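Local atomic coordinates of cleavage stimulation factor 77 (Encephalitozoon cuniculi, PDB entry 2UY1), a protein that probably acts in 3'-end processing of messenger RNA precursors, as a helical-repeat subunit of the cleavage stimulation factor, and may bind mRNA. Residues B[193-196]-B[197-201]; B[284-287]-B[288-291]; B[305-308]-B[309-313]; B[375-379]-B[380-384]. All blocks are in the same frame, centred on the assembly; numbering follows the deposited sequence.

Contact 1 of 4, residues B[193-196]-B[197-201]; sequences PHES and RMHFI
Met198 lays its side chain alongside that of His194, one helical turn earlier, with CG over one face of the ring. Starting at CB, the methionine sits near the carbonyl oxygens of His194 and Glu195. CG, beside the backbone N (chi1 -75°), lies 3.4 Å from His194 O and 3.6 Å from His194 CE1, the latter a CH-pi contact displaced toward the rim of the imidazole. A second bend brings SD obliquely to the same ring, 3.8 Å from His194 NE2, and CE then leads off. The ring is held by its far nitrogen, since NE2 is hydrogen-bonded to the backbone O of Glu182. These residues form the first turns of helix 193-208, in the all-helical repeat array of the Suf family, where Met198 packs on Glu182 and Met183 of helix 173-184 and on Tyr222 of helix 213-225. Round the helix, Glu195 and His199 run side by side. His199 NE2 donates to Glu195 OE2 at 3.1 Å with a nearly straight N-H (163°); OE2 lies in the imidazole plane and uses its anti lone pair, though the carboxylate itself is turned 64° from the ring. Gln228 also binds OE2, and Tyr219 OH meets His199 ND1, so both ring nitrogens have partners. The helix backbone is regular: Arg197 N donates to Pro193 O at 3.1 Å, while the arginine's long chain reaches out to Glu182 and Asn80.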
loop_
_atom_site.group_PDB
_atom_site.type_symbol
_atom_site.label_atom_id
_atom_site.label_comp_id
_atom_site.label_asym_id
_atom_site.label_seq_id
_atom_site.Cartn_x
_atom_site.Cartn_y
_atom_site.Cartn_z
ATOM N N PRO B 193 -25.765 12.533 -41.660
ATOM C CA PRO B 193 -25.111 11.281 -42.123
ATOM C C PRO B 193 -24.145 10.616 -41.125
ATOM O O PRO B 193 -23.950 9.378 -41.169
ATOM C CB PRO B 193 -24.318 11.728 -43.367
ATOM C CG PRO B 193 -24.955 13.018 -43.801
ATOM C CD PRO B 193 -25.384 13.677 -42.515
ATOM N N HIS B 194 -23.516 11.430 -40.273
ATOM C CA HIS B 194 -22.610 10.919 -39.234
ATOM C C HIS B 194 -23.426 10.225 -38.151
ATOM O O HIS B 194 -23.141 9.099 -37.810
ATOM C CB HIS B 194 -21.721 12.024 -38.631
ATOM C CG HIS B 194 -20.752 11.523 -37.588
ATOM N ND1 HIS B 194 -20.858 11.844 -36.250
ATOM C CD2 HIS B 194 -19.685 10.698 -37.688
ATOM C CE1 HIS B 194 -19.886 11.258 -35.577
ATOM N NE2 HIS B 194 -19.168 10.547 -36.423
ATOM N N GLU B 195 -24.432 10.917 -37.633
ATOM C CA GLU B 195 -25.443 10.319 -36.769
ATOM C C GLU B 195 -25.951 8.941 -37.267
ATOM O O GLU B 195 -26.044 7.994 -36.490
ATOM C CB GLU B 195 -26.612 11.303 -36.610
ATOM C CG GLU B 195 -27.759 10.757 -35.767
ATOM C CD GLU B 195 -28.943 11.708 -35.575
ATOM O OE1 GLU B 195 -28.788 12.947 -35.750
ATOM O OE2 GLU B 195 -30.036 11.181 -35.205
ATOM N N SER B 196 -26.265 8.847 -38.564
ATOM C CA SER B 196 -26.768 7.639 -39.193
ATOM C C SER B 196 -25.702 6.533 -39.082
ATOM O O SER B 196 -25.960 5.384 -38.655
ATOM C CB SER B 196 -27.119 7.986 -40.654
ATOM O OG SER B 196 -27.686 6.887 -41.338
ATOM N N ARG B 197 -24.475 6.906 -39.427
ATOM C CA ARG B 197 -23.348 6.015 -39.258
ATOM C C ARG B 197 -23.185 5.526 -37.813
ATOM O O ARG B 197 -22.826 4.374 -37.581
ATOM C CB ARG B 197 -22.046 6.655 -39.740
ATOM C CG ARG B 197 -20.801 5.686 -39.593
ATOM C CD ARG B 197 -19.678 5.969 -40.606
ATOM N NE ARG B 197 -18.545 5.073 -40.422
ATOM C CZ ARG B 197 -18.421 3.875 -41.001
ATOM N NH1 ARG B 197 -19.393 3.401 -41.805
ATOM N NH2 ARG B 197 -17.342 3.139 -40.752
ATOM N N MET B 198 -23.401 6.423 -36.866
ATOM C CA MET B 198 -23.168 6.139 -35.434
ATOM C C MET B 198 -24.278 5.236 -34.850
ATOM O O MET B 198 -24.029 4.391 -33.969
ATOM C CB MET B 198 -23.096 7.463 -34.639
ATOM C CG MET B 198 -21.778 8.286 -34.818
ATOM S SD MET B 198 -20.280 7.281 -34.894
ATOM C CE MET B 198 -20.299 6.474 -33.275
ATOM N N HIS B 199 -25.504 5.430 -35.333
ATOM C CA HIS B 199 -26.625 4.565 -34.944
ATOM C C HIS B 199 -26.315 3.133 -35.342
ATOM O O HIS B 199 -26.406 2.244 -34.512
ATOM C CB HIS B 199 -27.929 5.034 -35.573
ATOM C CG HIS B 199 -28.497 6.279 -34.942
ATOM N ND1 HIS B 199 -28.791 6.370 -33.601
ATOM C CD2 HIS B 199 -28.883 7.457 -35.487
ATOM C CE1 HIS B 199 -29.314 7.554 -33.338
ATOM N NE2 HIS B 199 -29.380 8.236 -34.469
ATOM N N PHE B 200 -25.879 2.921 -36.591
ATOM C CA PHE B 200 -25.572 1.574 -37.081
ATOM C C PHE B 200 -24.536 0.911 -36.196
ATOM O O PHE B 200 -24.699 -0.246 -35.796
ATOM C CB PHE B 200 -25.061 1.564 -38.538
ATOM C CG PHE B 200 -24.414 0.282 -38.909
ATOM C CD1 PHE B 200 -25.184 -0.801 -39.322
ATOM C CD2 PHE B 200 -23.059 0.116 -38.772
ATOM C CE1 PHE B 200 -24.588 -2.003 -39.612
ATOM C CE2 PHE B 200 -22.438 -1.104 -39.068
ATOM C CZ PHE B 200 -23.195 -2.150 -39.497
ATOM N N ILE B 201 -23.439 1.634 -35.945
ATOM C CA ILE B 201 -22.317 1.087 -35.178
ATOM C C ILE B 201 -22.786 0.658 -33.786
ATOM O O ILE B 201 -22.521 -0.463 -33.389
ATOM C CB ILE B 201 -21.079 2.090 -35.179
ATOM C CG1 ILE B 201 -20.399 2.078 -36.574
ATOM C CG2 ILE B 201 -20.103 1.817 -34.051
ATOM C CD1 ILE B 201 -19.133 2.963 -36.717
#

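Contact 2 of 4, residues B[284-287]-B[288-291]; sequences ELDL and LRIN
Leu288 starts the second half of this helical stretch by donating its N-H to Glu284 O at 2.7 Å. Its side chain runs close to that same carbonyl, CG 3.2 Å from Glu284 O, and the branch CD1 passes Leu285 CD2 at 4.1 Å as the two leucines cross at a slant. Leu288 also packs on Leu265 of helix 260-269 and Leu250 of helix 247-255. Arg289 comes next and grips Leu285 O twice. Its N makes the ordinary helical bond, and a bend at chi3 (-128°) swings NE back to the same oxygen at 3.2 Å. The two donors arrive from opposite faces of the carbonyl plane, NE standing well above it. Asp286 OD1 is 3.8 Å from Arg289 NE, a long ion pair in which no N-H points at the oxygen; OD1 is hydrogen-bonded to Gly318 N instead. Ile290 N bonds almost straight to Asp286 O, and its side chain packs on Val321 and Tyr324 of helix 319-333. Asn291 closes the run by repeating the double grip: N and ND2 both reach Leu287 O, again from opposite faces, ND2 at 3.1 Å with the oxygen close to the amide plane. ND2 also bonds to Phe446 O near the C-terminal end of the model. With ND2 donating to two carbonyls, the flip of the Asn291 amide is fixed, and a buried polar group links helix 282-300 to helix 434-446; the Asp286 charge would add only a modest electrostatic pull on Arg289.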
loop_
_atom_site.group_PDB
_atom_site.type_symbol
_atom_site.label_atom_id
_atom_site.label_comp_id
_atom_site.label_asym_id
_atom_site.label_seq_id
_atom_site.Cartn_x
_atom_site.Cartn_y
_atom_site.Cartn_z
ATOM N N GLU B 284 -25.319 -6.228 -2.340
ATOM C CA GLU B 284 -26.335 -5.644 -3.218
ATOM C C GLU B 284 -27.220 -4.682 -2.445
ATOM O O GLU B 284 -27.379 -3.522 -2.823
ATOM C CB GLU B 284 -27.184 -6.797 -3.680
ATOM C CG GLU B 284 -26.386 -8.064 -3.778
ATOM C CD GLU B 284 -25.597 -8.071 -5.019
ATOM O OE1 GLU B 284 -26.036 -7.339 -5.941
ATOM O OE2 GLU B 284 -24.568 -8.778 -5.088
ATOM N N LEU B 285 -27.744 -5.171 -1.331
ATOM C CA LEU B 285 -28.700 -4.421 -0.536
ATOM C C LEU B 285 -28.090 -3.157 0.063
ATOM O O LEU B 285 -28.746 -2.104 0.068
ATOM C CB LEU B 285 -29.423 -5.329 0.505
ATOM C CG LEU B 285 -30.250 -6.519 -0.126
ATOM C CD1 LEU B 285 -30.625 -7.586 0.941
ATOM C CD2 LEU B 285 -31.503 -6.068 -0.917
ATOM N N ASP B 286 -26.854 -3.248 0.557
ATOM C CA ASP B 286 -26.145 -2.068 1.054
ATOM C C ASP B 286 -25.805 -1.170 -0.119
ATOM O O ASP B 286 -25.982 0.005 0.002
ATOM C CB ASP B 286 -24.874 -2.429 1.809
ATOM C CG ASP B 286 -25.142 -2.968 3.231
ATOM O OD1 ASP B 286 -26.208 -2.670 3.841
ATOM O OD2 ASP B 286 -24.231 -3.670 3.748
ATOM N N LEU B 287 -25.330 -1.718 -1.256
ATOM C CA LEU B 287 -25.067 -0.842 -2.405
ATOM C C LEU B 287 -26.315 -0.198 -3.010
ATOM O O LEU B 287 -26.229 0.893 -3.596
ATOM C CB LEU B 287 -24.196 -1.496 -3.476
ATOM C CG LEU B 287 -23.217 -0.570 -4.238
ATOM C CD1 LEU B 287 -22.286 0.336 -3.382
ATOM C CD2 LEU B 287 -22.398 -1.410 -5.140
ATOM N N LEU B 288 -27.480 -0.833 -2.845
ATOM C CA LEU B 288 -28.731 -0.230 -3.290
ATOM C C LEU B 288 -29.113 0.946 -2.405
ATOM O O LEU B 288 -29.513 1.992 -2.906
ATOM C CB LEU B 288 -29.888 -1.259 -3.257
ATOM C CG LEU B 288 -29.878 -2.279 -4.371
ATOM C CD1 LEU B 288 -30.869 -3.374 -3.998
ATOM C CD2 LEU B 288 -30.191 -1.554 -5.663
ATOM N N ARG B 289 -28.985 0.760 -1.094
ATOM C CA ARG B 289 -29.303 1.794 -0.128
ATOM C C ARG B 289 -28.490 3.041 -0.298
ATOM O O ARG B 289 -29.019 4.152 -0.339
ATOM C CB ARG B 289 -29.077 1.264 1.276
ATOM C CG ARG B 289 -30.135 0.298 1.721
ATOM C CD ARG B 289 -29.758 -0.316 3.051
ATOM N NE ARG B 289 -29.813 -1.775 3.019
ATOM C CZ ARG B 289 -30.550 -2.537 3.827
ATOM N NH1 ARG B 289 -31.328 -1.988 4.747
ATOM N NH2 ARG B 289 -30.511 -3.863 3.708
ATOM N N ILE B 290 -27.177 2.854 -0.401
ATOM C CA ILE B 290 -26.263 3.924 -0.643
ATOM C C ILE B 290 -26.660 4.677 -1.945
ATOM O O ILE B 290 -26.765 5.895 -1.954
ATOM C CB ILE B 290 -24.783 3.353 -0.665
ATOM C CG1 ILE B 290 -24.267 3.232 0.768
ATOM C CG2 ILE B 290 -23.863 4.232 -1.593
ATOM C CD1 ILE B 290 -23.039 2.269 0.884
ATOM N N ASN B 291 -26.914 3.935 -3.020
ATOM C CA ASN B 291 -27.233 4.536 -4.304
ATOM C C ASN B 291 -28.601 5.207 -4.390
ATOM O O ASN B 291 -28.774 6.225 -5.083
ATOM C CB ASN B 291 -26.900 3.582 -5.459
ATOM C CG ASN B 291 -25.369 3.679 -5.854
ATOM O OD1 ASN B 291 -24.916 4.690 -6.366
ATOM N ND2 ASN B 291 -24.619 2.657 -5.546
#

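Contact 3 of 4, residues B[305-308]-B[309-313]; sequences FRKL and FIELG
The flat carboxylate of Glu311 works between two residues of the previous turn, with OE2 at Lys307 NZ and OE1 turned to the methyl CD1 of Leu308, 4.0 Å away. The phenyl rings of Phe305 and Phe309 do not stack on each other; both turn to helix 319-333, where each touches Cys325, and Phe305 also meets Tyr324. The guanidinium of Arg306 likewise leaves the contact, for a salt bridge with Glu329. All this belongs to the last turns of helix 302-311, an amphipathic helix of the Suf-family alpha-helical repeat, with its aromatic and leucine side chains on neighbouring helices and its lysine-glutamate pair at the surface. That pair is an i to i+4 salt bridge. Lys307 leaves the backbone with CG anti to N (chi1 165°) and turns at its last torsion, so that NZ comes almost end-on to Glu311 OE2 at 3.0 Å, while its CG brushes the same oxygen at 3.3 Å. Both residues are exposed, so solvent would probably screen the bridge. Leu308 lies against Leu293 and Val296 of helix 282-300. Its carbonyl accepts Leu312 N at 3.0 Å and, weakly, Glu311 N. Two side-chain carbons lie close to backbone oxygens: Leu312 CG approaches Leu308 O at 3.2 Å, and Ile310 CG1 stands 3.1 Å from Arg306 O.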
loop_
_atom_site.group_PDB
_atom_site.type_symbol
_atom_site.label_atom_id
_atom_site.label_comp_id
_atom_site.label_asym_id
_atom_site.label_seq_id
_atom_site.Cartn_x
_atom_site.Cartn_y
_atom_site.Cartn_z
ATOM N N PHE B 305 -32.957 13.123 1.885
ATOM C CA PHE B 305 -31.811 12.170 2.153
ATOM C C PHE B 305 -31.890 11.676 3.616
ATOM O O PHE B 305 -31.831 10.501 3.895
ATOM C CB PHE B 305 -30.427 12.846 1.865
ATOM C CG PHE B 305 -29.232 12.089 2.411
ATOM C CD1 PHE B 305 -28.574 11.148 1.635
ATOM C CD2 PHE B 305 -28.779 12.329 3.682
ATOM C CE1 PHE B 305 -27.511 10.424 2.136
ATOM C CE2 PHE B 305 -27.681 11.650 4.207
ATOM C CZ PHE B 305 -27.055 10.695 3.446
ATOM N N ARG B 306 -32.070 12.631 4.508
ATOM C CA ARG B 306 -32.094 12.422 5.948
ATOM C C ARG B 306 -33.284 11.618 6.421
ATOM O O ARG B 306 -33.167 10.743 7.279
ATOM C CB ARG B 306 -32.078 13.784 6.627
ATOM C CG ARG B 306 -30.649 14.254 6.844
ATOM C CD ARG B 306 -30.630 15.555 7.505
ATOM N NE ARG B 306 -29.323 16.172 7.376
ATOM C CZ ARG B 306 -29.097 17.460 7.546
ATOM N NH1 ARG B 306 -30.091 18.274 7.808
ATOM N NH2 ARG B 306 -27.878 17.931 7.435
ATOM N N LYS B 307 -34.425 11.893 5.811
ATOM C CA LYS B 307 -35.636 11.114 6.040
ATOM C C LYS B 307 -35.545 9.705 5.511
ATOM O O LYS B 307 -36.010 8.783 6.173
ATOM C CB LYS B 307 -36.831 11.820 5.409
ATOM C CG LYS B 307 -38.076 10.971 5.250
ATOM C CD LYS B 307 -39.270 11.892 5.064
ATOM C CE LYS B 307 -40.591 11.216 5.486
ATOM N NZ LYS B 307 -41.145 10.525 4.307
ATOM N N LEU B 308 -34.986 9.502 4.325
ATOM C CA LEU B 308 -34.816 8.122 3.797
ATOM C C LEU B 308 -33.854 7.254 4.650
ATOM O O LEU B 308 -34.082 6.055 4.835
ATOM C CB LEU B 308 -34.351 8.152 2.340
ATOM C CG LEU B 308 -34.042 6.782 1.722
ATOM C CD1 LEU B 308 -35.283 5.923 1.685
ATOM C CD2 LEU B 308 -33.427 6.835 0.326
ATOM N N PHE B 309 -32.766 7.858 5.126
ATOM C CA PHE B 309 -31.885 7.180 6.072
ATOM C C PHE B 309 -32.622 6.629 7.293
ATOM O O PHE B 309 -32.430 5.418 7.651
ATOM C CB PHE B 309 -30.739 8.081 6.518
ATOM C CG PHE B 309 -29.682 7.355 7.319
ATOM C CD1 PHE B 309 -29.103 6.157 6.822
ATOM C CD2 PHE B 309 -29.249 7.852 8.545
ATOM C CE1 PHE B 309 -28.126 5.473 7.540
ATOM C CE2 PHE B 309 -28.258 7.163 9.279
ATOM C CZ PHE B 309 -27.711 5.961 8.772
ATOM N N ILE B 310 -33.470 7.488 7.886
ATOM C CA ILE B 310 -34.213 7.167 9.127
ATOM C C ILE B 310 -35.268 6.115 8.939
ATOM O O ILE B 310 -35.598 5.447 9.920
ATOM C CB ILE B 310 -34.869 8.394 9.865
ATOM C CG1 ILE B 310 -33.938 9.584 9.998
ATOM C CG2 ILE B 310 -35.228 8.024 11.286
ATOM C CD1 ILE B 310 -34.651 10.796 10.526
ATOM N N GLU B 311 -35.786 5.972 7.705
ATOM C CA GLU B 311 -36.751 4.917 7.305
ATOM C C GLU B 311 -36.115 3.585 7.019
ATOM O O GLU B 311 -36.713 2.561 7.296
ATOM C CB GLU B 311 -37.491 5.295 6.023
ATOM C CG GLU B 311 -38.688 6.162 6.213
ATOM C CD GLU B 311 -39.014 6.981 4.961
ATOM O OE1 GLU B 311 -38.657 6.524 3.830
ATOM O OE2 GLU B 311 -39.629 8.074 5.127
ATOM N N LEU B 312 -34.916 3.606 6.433
ATOM C CA LEU B 312 -34.137 2.403 6.127
ATOM C C LEU B 312 -33.867 1.538 7.341
ATOM O O LEU B 312 -33.358 0.423 7.199
ATOM C CB LEU B 312 -32.786 2.770 5.508
ATOM C CG LEU B 312 -32.698 3.282 4.061
ATOM C CD1 LEU B 312 -31.275 3.616 3.746
ATOM C CD2 LEU B 312 -33.275 2.275 3.029
ATOM N N GLY B 313 -34.290 2.037 8.500
ATOM C CA GLY B 313 -33.708 1.739 9.799
ATOM C C GLY B 313 -34.112 0.464 10.479
ATOM O O GLY B 313 -33.298 -0.125 11.198
#

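Contact 4 of 4, residues B[375-379]-B[380-384]; sequences ALFKR and LEKTS
Lys382 lies across one face of the Phe377 ring and covers the end of helix 370-379 with its ammonium group. The hydrogen bonds come first. Lys382 NZ gives 2.7 Å bonds to Phe377 O, from the last turn of the helix, and to Leu380 O, the first residue past it, so one charged nitrogen ties two carbonyls together where the helix ends and the backbone supplies only weak bonds, from Leu380 N to Leu376 O and Phe377 O. The contacts with the ring form the second group. CD lies over the phenyl, 3.3 Å from Phe377 CE1, a CH-pi contact; bends at chi3 (-108°) and chi4 then turn NZ to the two carbonyls. NZ stands 4.5 Å from the centroid of the Phe377 ring, 14° off the normal, a cation-pi geometry. Both the helix C-terminus and the ring face would be expected to favour the positive charge. Apolar packing is the third kind: Leu380 CD1 fits against Leu376 CG at 3.6 Å, with their chains set obliquely. Thr383 then N-caps the next helix, OG1 bonding to Met386 N as well as to Glu358. Around this turn, Leu376 rests on Phe360 and Leu364 of helix 354-367, while Phe377 meets Trp387 edge-to-face on helix 384-397 and Leu406 on helix 400-415.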
loop_
_atom_site.group_PDB
_atom_site.type_symbol
_atom_site.label_atom_id
_atom_site.label_comp_id
_atom_site.label_asym_id
_atom_site.label_seq_id
_atom_site.Cartn_x
_atom_site.Cartn_y
_atom_site.Cartn_z
ATOM N N ALA B 375 -9.772 9.796 22.151
ATOM C CA ALA B 375 -10.743 9.053 22.981
ATOM C C ALA B 375 -11.294 7.801 22.321
ATOM O O ALA B 375 -11.515 6.781 22.996
ATOM C CB ALA B 375 -11.894 9.968 23.377
ATOM N N LEU B 376 -11.555 7.873 21.012
ATOM C CA LEU B 376 -12.048 6.700 20.291
ATOM C C LEU B 376 -10.959 5.587 20.214
ATOM O O LEU B 376 -11.251 4.395 20.502
ATOM C CB LEU B 376 -12.600 7.076 18.905
ATOM C CG LEU B 376 -13.087 5.916 18.036
ATOM C CD1 LEU B 376 -14.433 5.289 18.620
ATOM C CD2 LEU B 376 -13.203 6.304 16.547
ATOM N N PHE B 377 -9.744 5.974 19.801
ATOM C CA PHE B 377 -8.582 5.076 19.755
ATOM C C PHE B 377 -8.397 4.301 21.067
ATOM O O PHE B 377 -8.156 3.097 21.008
ATOM C CB PHE B 377 -7.333 5.896 19.434
ATOM C CG PHE B 377 -6.087 5.084 19.138
ATOM C CD1 PHE B 377 -5.848 4.543 17.860
ATOM C CD2 PHE B 377 -5.106 4.915 20.136
ATOM C CE1 PHE B 377 -4.655 3.808 17.596
ATOM C CE2 PHE B 377 -3.929 4.223 19.875
ATOM C CZ PHE B 377 -3.700 3.672 18.599
ATOM N N LYS B 378 -8.517 4.987 22.226
ATOM C CA LYS B 378 -8.415 4.390 23.576
ATOM C C LYS B 378 -9.429 3.281 23.866
ATOM O O LYS B 378 -9.058 2.265 24.415
ATOM C CB LYS B 378 -8.448 5.440 24.686
ATOM C CG LYS B 378 -7.197 6.312 24.775
ATOM C CD LYS B 378 -7.470 7.549 25.622
ATOM C CE LYS B 378 -6.270 8.441 25.749
ATOM N NZ LYS B 378 -6.766 9.906 25.858
ATOM N N ARG B 379 -10.652 3.449 23.387
ATOM C CA ARG B 379 -11.761 2.483 23.491
ATOM C C ARG B 379 -11.810 1.317 22.490
ATOM O O ARG B 379 -12.571 0.346 22.708
ATOM C CB ARG B 379 -13.054 3.209 23.190
ATOM C CG ARG B 379 -13.358 4.403 24.018
ATOM C CD ARG B 379 -14.612 5.021 23.401
ATOM N NE ARG B 379 -15.347 3.962 22.775
ATOM C CZ ARG B 379 -16.208 4.061 21.755
ATOM N NH1 ARG B 379 -16.479 5.216 21.194
ATOM N NH2 ARG B 379 -16.816 2.952 21.319
ATOM N N LEU B 380 -11.136 1.451 21.353
ATOM C CA LEU B 380 -11.280 0.445 20.307
ATOM C C LEU B 380 -10.100 -0.523 20.217
ATOM O O LEU B 380 -9.004 -0.218 20.716
ATOM C CB LEU B 380 -11.422 1.111 18.932
ATOM C CG LEU B 380 -12.540 2.052 18.497
ATOM C CD1 LEU B 380 -12.091 2.604 17.158
ATOM C CD2 LEU B 380 -13.914 1.355 18.411
ATOM N N GLU B 381 -10.353 -1.673 19.561
ATOM C CA GLU B 381 -9.340 -2.558 19.068
ATOM C C GLU B 381 -8.843 -1.967 17.743
ATOM O O GLU B 381 -9.562 -1.201 17.123
ATOM C CB GLU B 381 -9.934 -3.933 18.818
ATOM C CG GLU B 381 -10.878 -4.369 19.903
ATOM C CD GLU B 381 -11.182 -5.827 19.818
ATOM O OE1 GLU B 381 -10.486 -6.611 20.500
ATOM O OE2 GLU B 381 -12.094 -6.198 19.066
ATOM N N LYS B 382 -7.633 -2.308 17.346
ATOM C CA LYS B 382 -6.907 -1.559 16.324
ATOM C C LYS B 382 -6.232 -2.440 15.304
ATOM O O LYS B 382 -5.715 -3.529 15.616
ATOM C CB LYS B 382 -5.889 -0.651 17.031
ATOM C CG LYS B 382 -6.591 0.180 18.102
ATOM C CD LYS B 382 -5.730 0.977 18.902
ATOM C CE LYS B 382 -5.600 0.474 20.229
ATOM N NZ LYS B 382 -6.606 0.945 21.145
ATOM N N THR B 383 -6.280 -1.989 14.054
ATOM C CA THR B 383 -5.524 -2.562 12.992
ATOM C C THR B 383 -4.127 -1.939 13.058
ATOM O O THR B 383 -3.970 -0.955 13.744
ATOM C CB THR B 383 -6.192 -2.191 11.616
ATOM O OG1 THR B 383 -6.276 -0.759 11.529
ATOM C CG2 THR B 383 -7.603 -2.827 11.479
ATOM N N SER B 384 -3.143 -2.520 12.353
ATOM C CA SER B 384 -1.782 -1.947 12.296
ATOM C C SER B 384 -1.870 -0.573 11.697
ATOM O O SER B 384 -1.101 0.257 12.085
ATOM C CB SER B 384 -0.781 -2.676 11.387
ATOM O OG SER B 384 -0.686 -4.038 11.667
#

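All four contacts are short-range and follow one another in the order 1, 2, 3, 4 along an elongated, all-helical chain of the Suf family. Contact 1, on helix 193-208, lies across the chain's centre from the other three; its centre is 59 Å from that of contact 4. Contacts 2 and 3 are neighbours on the consecutive helices 282-300 and 302-311, centres 13 Å apart, and meet where Arg289 CG packs on Leu312 CD2 at 3.9 Å. Contact 4, at the end of helix 370-379 and in the loop leading to helix 384-397, is about 16 Å from contact 3 by nearest atoms. They sample separate helices of one extended array: three lie within a helix, and contact 4 covers a turn between two.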